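Aminotransferase, class III (Thermomicrobium roseum, PDB 6IO1) probably catalyses pyridoxal-phosphate-dependent transamination as a thermostable, (S)-enantioselective omega-transaminase. Local coordinates at residues D339-E344 against P426-S431. Sequence-based numbering, arbitrary orientation.
Sequences DILLAE and PPLTIS
Leu341 turns its CG trans to the backbone N (chi1 -164°), whereas Leu428 holds its CG trans to the carbonyl carbon (chi1 -51°); with the CG atoms so placed, and chi2 of Leu341 at 70°, the CD1 methyls meet. Leu341 CD1 and Leu428 CD1 touch at 3.8 Å, and the side chains run at a slant to each other. The backbones stay well apart, with 9.1 Å between Leu341 CA and Leu428 CA; both close approaches join side chain to side chain. In the second, marginal one, Glu344 OE1 lies 4.4 Å from Thr429 CG2; both carboxylate oxygens have partners outside the two segments, OE2 in a salt bridge with Arg69. Leu346, on helix 346-361, touches both Leu341 and Thr429, and Leu378 packs on Leu428, so the leucine pair belongs to a wider apolar cluster. The loop contains a type I beta turn, Pro427 to Ile430, with Ile430 N bonded to Pro427 O at 3.0 Å. Asn349 ND2 binds the carbonyls of Leu428 and Ile430, tying this turn to helix 346-361. This is plain hydrophobic packing between the C-terminal part of helix 328-344 and the loop from strand 421-424 to helix 432-450, N-capped by Ser431, in a class-III aminotransferase of PLP fold type I.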
loop_
_atom_site.group_PDB
_atom_site.type_symbol
_atom_site.label_atom_id
_atom_site.label_comp_id
_atom_site.label_asym_id
_atom_site.label_seq_id
_atom_site.Cartn_x
_atom_site.Cartn_y
_atom_site.Cartn_z
ATOM N N ASP B 339 22.617 3.045 -6.282
ATOM C CA ASP B 339 24.072 3.076 -6.392
ATOM C C ASP B 339 24.582 1.803 -7.050
ATOM O O ASP B 339 25.362 1.847 -8.010
ATOM C CB ASP B 339 24.710 3.235 -5.010
ATOM C CG ASP B 339 24.459 4.592 -4.396
ATOM O OD1 ASP B 339 24.042 5.512 -5.128
ATOM O OD2 ASP B 339 24.685 4.740 -3.177
ATOM N N ILE B 340 24.113 0.654 -6.562
ATOM C CA ILE B 340 24.575 -0.623 -7.101
ATOM C C ILE B 340 24.095 -0.813 -8.539
ATOM O O ILE B 340 24.858 -1.255 -9.408
ATOM C CB ILE B 340 24.128 -1.779 -6.192
ATOM C CG1 ILE B 340 24.798 -1.654 -4.823
ATOM C CG2 ILE B 340 24.459 -3.121 -6.828
ATOM C CD1 ILE B 340 24.388 -2.721 -3.839
ATOM N N LEU B 341 22.830 -0.487 -8.812
ATOM C CA LEU B 341 22.263 -0.690 -10.142
ATOM C C LEU B 341 22.990 0.146 -11.191
ATOM O O LEU B 341 23.324 -0.349 -12.274
ATOM C CB LEU B 341 20.770 -0.355 -10.121
ATOM C CG LEU B 341 19.884 -0.828 -11.277
ATOM C CD1 LEU B 341 19.708 -2.336 -11.243
ATOM C CD2 LEU B 341 18.531 -0.132 -11.225
ATOM N N LEU B 342 23.235 1.423 -10.889
ATOM C CA LEU B 342 23.937 2.292 -11.830
ATOM C C LEU B 342 25.402 1.897 -11.966
ATOM O O LEU B 342 25.936 1.842 -13.079
ATOM C CB LEU B 342 23.808 3.751 -11.390
ATOM C CG LEU B 342 22.390 4.321 -11.321
ATOM C CD1 LEU B 342 22.404 5.719 -10.721
ATOM C CD2 LEU B 342 21.737 4.329 -12.694
ATOM N N ALA B 343 26.076 1.634 -10.839
ATOM C CA ALA B 343 27.499 1.310 -10.892
ATOM C C ALA B 343 27.748 0.032 -11.683
ATOM O O ALA B 343 28.686 -0.039 -12.485
ATOM C CB ALA B 343 28.062 1.185 -9.476
ATOM N N GLU B 344 26.914 -0.984 -11.479
ATOM C CA GLU B 344 27.065 -2.237 -12.199
ATOM C C GLU B 344 26.371 -2.219 -13.551
ATOM O O GLU B 344 26.531 -3.170 -14.324
ATOM C CB GLU B 344 26.539 -3.396 -11.345
ATOM C CG GLU B 344 27.280 -3.543 -10.022
ATOM C CD GLU B 344 26.834 -4.749 -9.218
ATOM O OE1 GLU B 344 25.985 -5.518 -9.715
ATOM O OE2 GLU B 344 27.334 -4.925 -8.087
ATOM N N PRO B 426 13.915 -13.192 -14.095
ATOM C CA PRO B 426 15.101 -13.404 -13.251
ATOM C C PRO B 426 15.832 -12.125 -12.815
ATOM O O PRO B 426 15.639 -11.095 -13.433
ATOM C CB PRO B 426 16.022 -14.254 -14.139
ATOM C CG PRO B 426 15.628 -13.871 -15.546
ATOM C CD PRO B 426 14.133 -13.631 -15.475
ATOM N N PRO B 427 16.660 -12.179 -11.745
ATOM C CA PRO B 427 17.403 -11.008 -11.263
ATOM C C PRO B 427 18.334 -10.485 -12.366
ATOM O O PRO B 427 18.926 -11.284 -13.070
ATOM C CB PRO B 427 18.234 -11.555 -10.093
ATOM C CG PRO B 427 17.479 -12.786 -9.647
ATOM C CD PRO B 427 16.911 -13.367 -10.925
ATOM N N LEU B 428 18.449 -9.158 -12.470
ATOM C CA LEU B 428 19.230 -8.529 -13.531
ATOM C C LEU B 428 20.685 -8.981 -13.552
ATOM O O LEU B 428 21.381 -8.715 -14.539
ATOM C CB LEU B 428 19.172 -7.004 -13.400
ATOM C CG LEU B 428 17.808 -6.320 -13.267
ATOM C CD1 LEU B 428 17.951 -4.817 -13.467
ATOM C CD2 LEU B 428 16.790 -6.892 -14.241
ATOM N N THR B 429 21.159 -9.649 -12.504
ATOM C CA THR B 429 22.546 -10.086 -12.410
ATOM C C THR B 429 22.777 -11.488 -12.961
ATOM O O THR B 429 23.897 -11.999 -12.850
ATOM C CB THR B 429 23.014 -10.034 -10.954
ATOM O OG1 THR B 429 22.180 -10.877 -10.151
ATOM C CG2 THR B 429 22.940 -8.611 -10.424
ATOM N N ILE B 430 21.748 -12.123 -13.531
ATOM C CA ILE B 430 21.853 -13.526 -13.921
ATOM C C ILE B 430 22.952 -13.706 -14.957
ATOM O O ILE B 430 23.049 -12.957 -15.937
ATOM C CB ILE B 430 20.495 -14.047 -14.419
ATOM C CG1 ILE B 430 20.540 -15.566 -14.611
ATOM C CG2 ILE B 430 20.064 -13.344 -15.703
ATOM C CD1 ILE B 430 19.168 -16.203 -14.717
ATOM N N SER B 431 23.822 -14.674 -14.707
ATOM C CA SER B 431 24.906 -15.008 -15.614
ATOM C C SER B 431 24.468 -16.006 -16.682
ATOM O O SER B 431 23.344 -16.525 -16.672
ATOM C CB SER B 431 26.088 -15.589 -14.838
ATOM O OG SER B 431 25.826 -16.926 -14.431
#